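Local structure of lipoate-protein ligase, putative (Streptococcus pneumoniae, 1VQZ) at residues L161-D166 / K202-E207; V87-D90 / L94-T97; D139-C144 / I197-K202. The protein is a putative member of the lipoate-protein ligase family, pairing a catalytic domain related to class II aminoacyl-tRNA synthetases with a separate C-terminal domain. All blocks are in the same frame, centred on the assembly; numbering follows the deposited sequence.

Interaction 1: residues L161-D166 / K202-E207; sequences LLFDVD and KKITVE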
loop_
_atom_site.group_PDB
_atom_site.type_symbol
_atom_site.label_atom_id
_atom_site.label_comp_id
_atom_site.label_asym_id
_atom_site.label_seq_id
_atom_site.Cartn_x
_atom_site.Cartn_y
_atom_site.Cartn_z
ATOM N N LEU A 161 -11.510 -3.362 -1.388
ATOM C CA LEU A 161 -12.760 -3.936 -0.903
ATOM C C LEU A 161 -12.906 -5.312 -1.563
ATOM O O LEU A 161 -12.881 -5.425 -2.794
ATOM C CB LEU A 161 -13.919 -3.032 -1.305
ATOM C CG LEU A 161 -13.989 -1.706 -0.546
ATOM C CD1 LEU A 161 -14.592 -0.603 -1.393
ATOM C CD2 LEU A 161 -14.813 -1.877 0.729
ATOM N N LEU A 162 -12.998 -6.356 -0.740
ATOM C CA LEU A 162 -13.085 -7.741 -1.236
ATOM C C LEU A 162 -14.530 -8.014 -1.573
ATOM O O LEU A 162 -15.343 -8.208 -0.690
ATOM C CB LEU A 162 -12.588 -8.774 -0.211
ATOM C CG LEU A 162 -11.202 -8.520 0.413
ATOM C CD1 LEU A 162 -10.858 -9.611 1.456
ATOM C CD2 LEU A 162 -10.150 -8.423 -0.652
ATOM N N PHE A 163 -14.828 -7.998 -2.880
ATOM C CA PHE A 163 -16.146 -8.245 -3.327
ATOM C C PHE A 163 -16.352 -9.712 -3.682
ATOM O O PHE A 163 -17.289 -10.337 -3.168
ATOM C CB PHE A 163 -16.566 -7.272 -4.426
ATOM C CG PHE A 163 -18.014 -7.406 -4.787
ATOM C CD1 PHE A 163 -18.417 -8.322 -5.757
ATOM C CD2 PHE A 163 -18.966 -6.653 -4.120
ATOM C CE1 PHE A 163 -19.777 -8.480 -6.020
ATOM C CE2 PHE A 163 -20.303 -6.809 -4.372
ATOM C CZ PHE A 163 -20.706 -7.721 -5.310
ATOM N N ASP A 164 -15.493 -10.268 -4.522
ATOM C CA ASP A 164 -15.516 -11.721 -4.788
ATOM C C ASP A 164 -14.158 -12.202 -5.279
ATOM O O ASP A 164 -14.027 -12.873 -6.303
ATOM C CB ASP A 164 -16.619 -12.089 -5.804
ATOM C CG ASP A 164 -16.922 -13.614 -5.867
ATOM O OD1 ASP A 164 -16.475 -14.416 -5.000
ATOM O OD2 ASP A 164 -17.706 -14.003 -6.784
ATOM N N VAL A 165 -13.134 -11.818 -4.542
ATOM C CA VAL A 165 -11.784 -12.113 -4.899
ATOM C C VAL A 165 -11.544 -13.615 -4.706
ATOM O O VAL A 165 -12.064 -14.231 -3.753
ATOM C CB VAL A 165 -10.814 -11.274 -4.022
ATOM C CG1 VAL A 165 -9.335 -11.514 -4.433
ATOM C CG2 VAL A 165 -11.185 -9.800 -4.129
ATOM N N ASP A 166 -10.737 -14.208 -5.566
ATOM C CA ASP A 166 -10.245 -15.571 -5.312
ATOM C C ASP A 166 -9.169 -15.488 -4.235
ATOM O O ASP A 166 -8.050 -15.032 -4.476
ATOM C CB ASP A 166 -9.749 -16.182 -6.613
ATOM C CG ASP A 166 -9.383 -17.651 -6.488
ATOM O OD1 ASP A 166 -9.357 -18.217 -5.360
ATOM O OD2 ASP A 166 -9.087 -18.225 -7.556
ATOM N N LYS A 202 -29.005 -10.605 -1.644
ATOM C CA LYS A 202 -29.212 -10.654 -3.100
ATOM C C LYS A 202 -27.898 -10.372 -3.865
ATOM O O LYS A 202 -27.135 -9.448 -3.522
ATOM C CB LYS A 202 -30.288 -9.662 -3.522
ATOM N N LYS A 203 -27.660 -11.161 -4.913
ATOM C CA LYS A 203 -26.437 -11.068 -5.667
ATOM C C LYS A 203 -26.431 -9.873 -6.599
ATOM O O LYS A 203 -27.363 -9.653 -7.316
ATOM C CB LYS A 203 -26.193 -12.342 -6.488
ATOM N N ILE A 204 -25.334 -9.125 -6.577
ATOM C CA ILE A 204 -25.040 -8.118 -7.574
ATOM C C ILE A 204 -23.583 -8.207 -7.942
ATOM O O ILE A 204 -22.808 -8.893 -7.255
ATOM C CB ILE A 204 -25.349 -6.708 -7.062
ATOM C CG1 ILE A 204 -24.495 -6.388 -5.825
ATOM C CG2 ILE A 204 -26.865 -6.588 -6.773
ATOM C CD1 ILE A 204 -24.635 -4.925 -5.359
ATOM N N THR A 205 -23.226 -7.521 -9.036
ATOM C CA THR A 205 -21.865 -7.458 -9.505
ATOM C C THR A 205 -21.067 -6.389 -8.792
ATOM O O THR A 205 -21.585 -5.476 -8.168
ATOM C CB THR A 205 -21.746 -7.134 -11.001
ATOM O OG1 THR A 205 -22.298 -5.842 -11.235
ATOM C CG2 THR A 205 -22.437 -8.167 -11.839
ATOM N N VAL A 206 -19.768 -6.588 -8.844
ATOM C CA VAL A 206 -18.818 -5.637 -8.331
ATOM C C VAL A 206 -18.998 -4.260 -8.978
ATOM O O VAL A 206 -18.872 -3.250 -8.294
ATOM C CB VAL A 206 -17.371 -6.169 -8.507
ATOM C CG1 VAL A 206 -16.979 -6.323 -10.004
ATOM C CG2 VAL A 206 -16.391 -5.301 -7.712
ATOM N N GLU A 207 -19.324 -4.215 -10.269
ATOM C CA GLU A 207 -19.573 -2.920 -10.942
ATOM C C GLU A 207 -20.777 -2.199 -10.385
ATOM O O GLU A 207 -20.768 -0.980 -10.251
ATOM C CB GLU A 207 -19.803 -3.100 -12.441
ATOM C CG GLU A 207 -18.589 -3.578 -13.247
ATOM C CD GLU A 207 -18.384 -5.108 -13.180
ATOM O OE1 GLU A 207 -19.190 -5.820 -12.538
ATOM O OE2 GLU A 207 -17.395 -5.600 -13.749
#
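Phe163 and Val206 bring their backbones closest, with their CA atoms 6.2 Å apart, where the chain leaves strand 154-162 and passes the start of helix 206-220. The phenyl ring does most of the work. With CG turned anti to its own backbone N (chi1 -173°), it extends to Ile204, Thr205 and Val206. Val206 CA lies over one face, 3.8 Å from the centroid of the Phe163 ring and 16° off the normal, a CH-pi contact displaced toward the rim of the ring. Beside it, Val206 CB touches Phe163 CD1 at 3.6 Å, and Val206 CG2 continues back to Phe163 CB. Valine is apolar and branched at CB, so its CB and CG2 can both lie against the phenylalanine side chain. At the far end, the carbonyl O of Ile204 lies in the ring plane, 3.1 Å from Phe163 CZ, so the weakly positive ring edge faces a partial negative charge. Ile204 CG1 adds an apolar touch to the same CZ at 4.0 Å. Threonine suits the N-cap between them, since Thr205 OG1 bonds the backbone N of Lys208. The Phe163 backbone is hydrogen-bonded to Asn92 and Ile197. Ile204 folds back on Leu212 of the helix it precedes, while Leu161 rests on Leu213, packing helix 206-220 against the end of strand 154-162 in the large sheet.

Interaction 2: residues V87-D90 / L94-T97; sequences VYHD and LNYT. With EDO (1,2-ethanediol), chain L.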
loop_
_atom_site.group_PDB
_atom_site.type_symbol
_atom_site.label_atom_id
_atom_site.label_comp_id
_atom_site.label_asym_id
_atom_site.label_seq_id
_atom_site.Cartn_x
_atom_site.Cartn_y
_atom_site.Cartn_z
ATOM N N VAL A 87 -0.339 -8.070 -1.856
ATOM C CA VAL A 87 -1.785 -8.204 -1.974
ATOM C C VAL A 87 -2.176 -8.739 -3.361
ATOM O O VAL A 87 -1.615 -8.306 -4.356
ATOM C CB VAL A 87 -2.457 -6.843 -1.726
ATOM C CG1 VAL A 87 -3.916 -6.989 -1.694
ATOM C CG2 VAL A 87 -1.969 -6.267 -0.411
ATOM N N TYR A 88 -3.152 -9.666 -3.392
ATOM C CA TYR A 88 -3.750 -10.153 -4.628
ATOM C C TYR A 88 -4.961 -9.346 -5.064
ATOM O O TYR A 88 -5.933 -9.172 -4.321
ATOM C CB TYR A 88 -4.127 -11.643 -4.533
ATOM C CG TYR A 88 -4.655 -12.185 -5.835
ATOM C CD1 TYR A 88 -3.811 -12.307 -6.948
ATOM C CD2 TYR A 88 -5.990 -12.589 -5.961
ATOM C CE1 TYR A 88 -4.286 -12.788 -8.167
ATOM C CE2 TYR A 88 -6.496 -13.070 -7.218
ATOM C CZ TYR A 88 -5.637 -13.167 -8.294
ATOM O OH TYR A 88 -6.103 -13.681 -9.469
ATOM N N HIS A 89 -4.890 -8.881 -6.291
ATOM C CA HIS A 89 -5.998 -8.248 -6.969
ATOM C C HIS A 89 -6.510 -9.112 -8.094
ATOM O O HIS A 89 -5.728 -9.738 -8.824
ATOM C CB HIS A 89 -5.521 -6.923 -7.593
ATOM C CG HIS A 89 -5.220 -5.846 -6.607
ATOM N ND1 HIS A 89 -4.514 -6.066 -5.445
ATOM C CD2 HIS A 89 -5.424 -4.501 -6.672
ATOM C CE1 HIS A 89 -4.360 -4.918 -4.801
ATOM N NE2 HIS A 89 -4.875 -3.949 -5.544
ATOM N N ASP A 90 -7.821 -9.064 -8.282
ATOM C CA ASP A 90 -8.458 -9.568 -9.459
ATOM C C ASP A 90 -9.639 -8.680 -9.843
ATOM O O ASP A 90 -9.882 -7.632 -9.214
ATOM C CB ASP A 90 -8.772 -11.087 -9.316
ATOM C CG ASP A 90 -9.961 -11.417 -8.398
ATOM O OD1 ASP A 90 -10.732 -10.538 -7.983
ATOM O OD2 ASP A 90 -10.124 -12.626 -8.077
ATOM N N LEU A 94 -12.199 -4.431 -5.533
ATOM C CA LEU A 94 -12.523 -3.047 -5.836
ATOM C C LEU A 94 -11.614 -2.162 -5.019
ATOM O O LEU A 94 -11.674 -2.166 -3.791
ATOM C CB LEU A 94 -13.987 -2.731 -5.493
ATOM C CG LEU A 94 -14.469 -1.307 -5.801
ATOM C CD1 LEU A 94 -14.275 -0.974 -7.229
ATOM C CD2 LEU A 94 -15.944 -1.142 -5.379
ATOM N N ASN A 95 -10.762 -1.433 -5.734
ATOM C CA ASN A 95 -9.806 -0.479 -5.161
ATOM C C ASN A 95 -10.480 0.860 -4.934
ATOM O O ASN A 95 -11.303 1.290 -5.730
ATOM C CB ASN A 95 -8.584 -0.337 -6.118
ATOM C CG ASN A 95 -7.817 -1.663 -6.277
ATOM O OD1 ASN A 95 -7.745 -2.261 -7.368
ATOM N ND2 ASN A 95 -7.334 -2.159 -5.179
ATOM N N TYR A 96 -10.115 1.527 -3.849
ATOM C CA TYR A 96 -10.591 2.877 -3.568
ATOM C C TYR A 96 -9.380 3.753 -3.328
ATOM O O TYR A 96 -8.319 3.278 -2.825
ATOM C CB TYR A 96 -11.568 2.942 -2.355
ATOM C CG TYR A 96 -10.937 2.570 -1.030
ATOM C CD1 TYR A 96 -10.909 1.245 -0.578
ATOM C CD2 TYR A 96 -10.323 3.550 -0.248
ATOM C CE1 TYR A 96 -10.285 0.920 0.632
ATOM C CE2 TYR A 96 -9.703 3.243 0.927
ATOM C CZ TYR A 96 -9.677 1.942 1.375
ATOM O OH TYR A 96 -9.052 1.717 2.580
ATOM N N THR A 97 -9.552 5.039 -3.651
ATOM C CA THR A 97 -8.527 6.067 -3.427
ATOM C C THR A 97 -9.159 7.339 -2.863
ATOM O O THR A 97 -10.070 7.872 -3.452
ATOM C CB THR A 97 -7.895 6.429 -4.746
ATOM O OG1 THR A 97 -7.347 5.250 -5.327
ATOM C CG2 THR A 97 -6.846 7.458 -4.589
HETATM C C1 EDO L . -2.448 -0.559 -5.297
HETATM O O1 EDO L . -3.270 -1.300 -4.425
HETATM C C2 EDO L . -2.621 0.879 -4.868
HETATM O O2 EDO L . -2.124 1.751 -5.859
#
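His89 and Asn95 meet in a buried polar pocket of the alpha/beta catalytic domain, in the angle between two of its sheets. Strand 87-89 is an edge of the small three-stranded sheet, strand 93-101 belongs to the large mixed sheet, and a short turn joins them. The pocket holds a 1,2-ethanediol molecule, probably taken up from the crystallisation liquor, which is also hydrogen-bonded to Glu30. The two side chains point at each other from strands that share no backbone bonding here, with CA atoms no closer than the 8.4 Å between His89 and Leu94. Each CG stands anti to its own carbonyl carbon (chi1 -71° in His89, -63° in Asn95), which directs imidazole and amide toward each other between the sheets. There the two flat groups are tilted 27° from one another, and the amide approaches the ring obliquely, with His89 NE2 3.1 Å from Asn95 ND2. Histidine suits this place because its outer nitrogen can serve as donor or acceptor toward a hydroxyl: NE2 is hydrogen-bonded to ethanediol O1 at 3.3 Å, where either atom could give the proton. The diol oxygen sits at the ring edge, near its plane. Asparagine, short and polar, brings an amide to the ring from a buried strand of the large sheet, and both side chains also rest on Cys160 of strand 154-162. Beside NE2, the ring carbon His89 CD2 comes 3.3 Å from Asn95 OD1.

Interaction 3: residues D139-C144 / I197-K202; sequences DGKKFC and INELPK. With EDO (1,2-ethanediol), chain R.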
loop_
_atom_site.group_PDB
_atom_site.type_symbol
_atom_site.label_atom_id
_atom_site.label_comp_id
_atom_site.label_asym_id
_atom_site.label_seq_id
_atom_site.Cartn_x
_atom_site.Cartn_y
_atom_site.Cartn_z
ATOM N N ASP A 139 -19.608 -9.278 10.550
ATOM C CA ASP A 139 -19.679 -10.413 11.441
ATOM C C ASP A 139 -18.276 -10.839 11.837
ATOM O O ASP A 139 -17.936 -12.022 11.753
ATOM C CB ASP A 139 -20.423 -11.585 10.769
ATOM C CG ASP A 139 -20.825 -12.679 11.771
ATOM O OD1 ASP A 139 -21.385 -12.337 12.843
ATOM O OD2 ASP A 139 -20.555 -13.870 11.489
ATOM N N GLY A 140 -17.448 -9.869 12.222
ATOM C CA GLY A 140 -16.074 -10.151 12.668
ATOM C C GLY A 140 -15.052 -10.462 11.599
ATOM O O GLY A 140 -13.882 -10.710 11.903
ATOM N N LYS A 141 -15.462 -10.446 10.338
ATOM C CA LYS A 141 -14.540 -10.754 9.253
ATOM C C LYS A 141 -14.258 -9.485 8.435
ATOM O O LYS A 141 -15.179 -8.732 8.086
ATOM C CB LYS A 141 -15.091 -11.857 8.359
ATOM C CG LYS A 141 -15.345 -13.183 9.095
ATOM C CD LYS A 141 -16.265 -14.117 8.295
ATOM C CE LYS A 141 -17.665 -13.486 8.056
ATOM N NZ LYS A 141 -18.728 -14.522 7.855
ATOM N N LYS A 142 -12.975 -9.277 8.150
ATOM C CA LYS A 142 -12.515 -8.083 7.448
ATOM C C LYS A 142 -12.782 -8.263 5.964
ATOM O O LYS A 142 -12.494 -9.321 5.413
ATOM C CB LYS A 142 -11.016 -7.846 7.679
ATOM N N PHE A 143 -13.343 -7.235 5.332
ATOM C CA PHE A 143 -13.534 -7.222 3.864
ATOM C C PHE A 143 -12.883 -6.025 3.182
ATOM O O PHE A 143 -12.958 -5.891 1.957
ATOM C CB PHE A 143 -15.038 -7.228 3.524
ATOM C CG PHE A 143 -15.785 -6.003 4.006
ATOM C CD1 PHE A 143 -16.212 -5.897 5.322
ATOM C CD2 PHE A 143 -16.066 -4.957 3.139
ATOM C CE1 PHE A 143 -16.929 -4.796 5.735
ATOM C CE2 PHE A 143 -16.761 -3.849 3.579
ATOM C CZ PHE A 143 -17.183 -3.772 4.860
ATOM N N CYS A 144 -12.258 -5.172 3.991
ATOM C CA CYS A 144 -11.638 -3.953 3.536
ATOM C C CYS A 144 -10.372 -3.680 4.363
ATOM O O CYS A 144 -10.361 -3.779 5.612
ATOM C CB CYS A 144 -12.597 -2.771 3.694
ATOM S SG CYS A 144 -11.964 -1.199 3.027
ATOM N N ILE A 197 -19.760 -10.468 -1.556
ATOM C CA ILE A 197 -20.793 -11.246 -2.286
ATOM C C ILE A 197 -21.405 -12.382 -1.425
ATOM O O ILE A 197 -22.580 -12.722 -1.539
ATOM C CB ILE A 197 -20.232 -11.824 -3.629
ATOM C CG1 ILE A 197 -21.364 -12.117 -4.619
ATOM C CG2 ILE A 197 -19.393 -13.081 -3.383
ATOM C CD1 ILE A 197 -20.886 -12.513 -5.987
ATOM N N ASN A 198 -20.608 -12.911 -0.517
ATOM C CA ASN A 198 -21.033 -13.966 0.360
ATOM C C ASN A 198 -21.907 -13.497 1.488
ATOM O O ASN A 198 -22.525 -14.293 2.138
ATOM C CB ASN A 198 -19.805 -14.677 0.920
ATOM C CG ASN A 198 -19.025 -15.403 -0.168
ATOM O OD1 ASN A 198 -19.622 -15.915 -1.144
ATOM N ND2 ASN A 198 -17.701 -15.478 -0.007
ATOM N N GLU A 199 -21.944 -12.199 1.736
ATOM C CA GLU A 199 -22.718 -11.663 2.845
ATOM C C GLU A 199 -24.044 -11.039 2.349
ATOM O O GLU A 199 -24.976 -10.834 3.133
ATOM C CB GLU A 199 -21.870 -10.628 3.576
ATOM C CG GLU A 199 -20.521 -11.126 4.041
ATOM C CD GLU A 199 -20.598 -12.242 5.062
ATOM O OE1 GLU A 199 -21.702 -12.500 5.580
ATOM O OE2 GLU A 199 -19.534 -12.846 5.353
ATOM N N LEU A 200 -24.081 -10.712 1.053
ATOM C CA LEU A 200 -25.253 -10.124 0.425
ATOM C C LEU A 200 -26.407 -11.118 0.332
ATOM O O LEU A 200 -26.258 -12.171 -0.275
ATOM C CB LEU A 200 -24.926 -9.661 -0.990
ATOM C CG LEU A 200 -24.001 -8.473 -1.138
ATOM C CD1 LEU A 200 -23.581 -8.350 -2.594
ATOM C CD2 LEU A 200 -24.689 -7.200 -0.686
ATOM N N PRO A 201 -27.580 -10.757 0.881
ATOM C CA PRO A 201 -28.791 -11.545 0.634
ATOM C C PRO A 201 -29.195 -11.666 -0.864
ATOM O O PRO A 201 -29.696 -12.709 -1.277
ATOM C CB PRO A 201 -29.867 -10.802 1.436
ATOM C CG PRO A 201 -29.173 -9.825 2.303
ATOM C CD PRO A 201 -27.831 -9.589 1.757
ATOM N N LYS A 202 -29.005 -10.605 -1.644
ATOM C CA LYS A 202 -29.212 -10.654 -3.100
ATOM C C LYS A 202 -27.898 -10.372 -3.865
ATOM O O LYS A 202 -27.135 -9.448 -3.522
ATOM C CB LYS A 202 -30.288 -9.662 -3.522
HETATM C C1 EDO R . -21.274 -16.593 5.425
HETATM O O1 EDO R . -20.098 -15.965 4.887
HETATM C C2 EDO R . -22.240 -15.564 6.029
HETATM O O2 EDO R . -21.690 -14.921 7.194
#
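Lys141 and Glu199 reach across the surface toward one another, their side chains running at a slant and meeting through their charged ends. The ammonium NZ of Lys141 donates to Glu199 OE2 at 3.1 Å, a hydrogen bond that is also a salt bridge. It comes in on the syn side of the carboxylate and only 15° out of its plane. Neither chain is fully extended: the lysine bends at chi3 (-61°), turning its last carbons toward the glutamate, and the glutamate folds at chi2 (-63°). Lys141 CE, next to NZ, is also 3.3 Å from Glu199 OE2. A long, flexible lysine can reach from the start of the strand to the loop, while the flat carboxylate offers two oxygens for several donors.

A bound 1,2-ethanediol, probably from the crystallisation liquor, uses both of them. Its O2 donates to Glu199 OE1 at 2.9 Å and its O1 to Glu199 OE2 at 3.2 Å, so the diol bridges both oxygens and, in this crystal, probably helps hold the carboxylate's rotation. Lys141 NZ gives O2 a further, weak bond at 3.1 Å. Glu199 OE2 is hydrogen-bonded to Thr194 OG1 as well and therefore has three partners, which would probably favour the charged form of the acid.

Asp139 and Gly140, both with positive phi, form the two-residue turn between strands 135-138 and 141-151, where glycine adopts such a backbone easily. The backbone of Lys142 pairs with Arg192 and Thr194, bringing the chain that leads to Glu199 alongside the strand. The arrangement is a surface salt bridge beside the type I' turn of a tight beta hairpin, joining its turn end to the loop ahead of helix 206-220.

From the N terminus, interaction 2 comes first and is the most local: it joins strand 87-89 to strand 93-101 across three residues and is complete before the others begin. Interaction 3 opens next, at 139-144, and interaction 1 follows at 161-166. Each closes only after the other has opened, at 197-202 and 202-207, so the two cross and share Lys202. Strands 141-151, 154-162 and 93-101 are neighbours in the large sheet, which places all three contacts on one framework. Backbone bonds Leu162 N to Phe143 O and Leu161 N to Leu94 O link them, and Asp90 OD2 receives Asp166 N. Together they bring the small sheet and the loop leading into helix 206-220 against the large sheet.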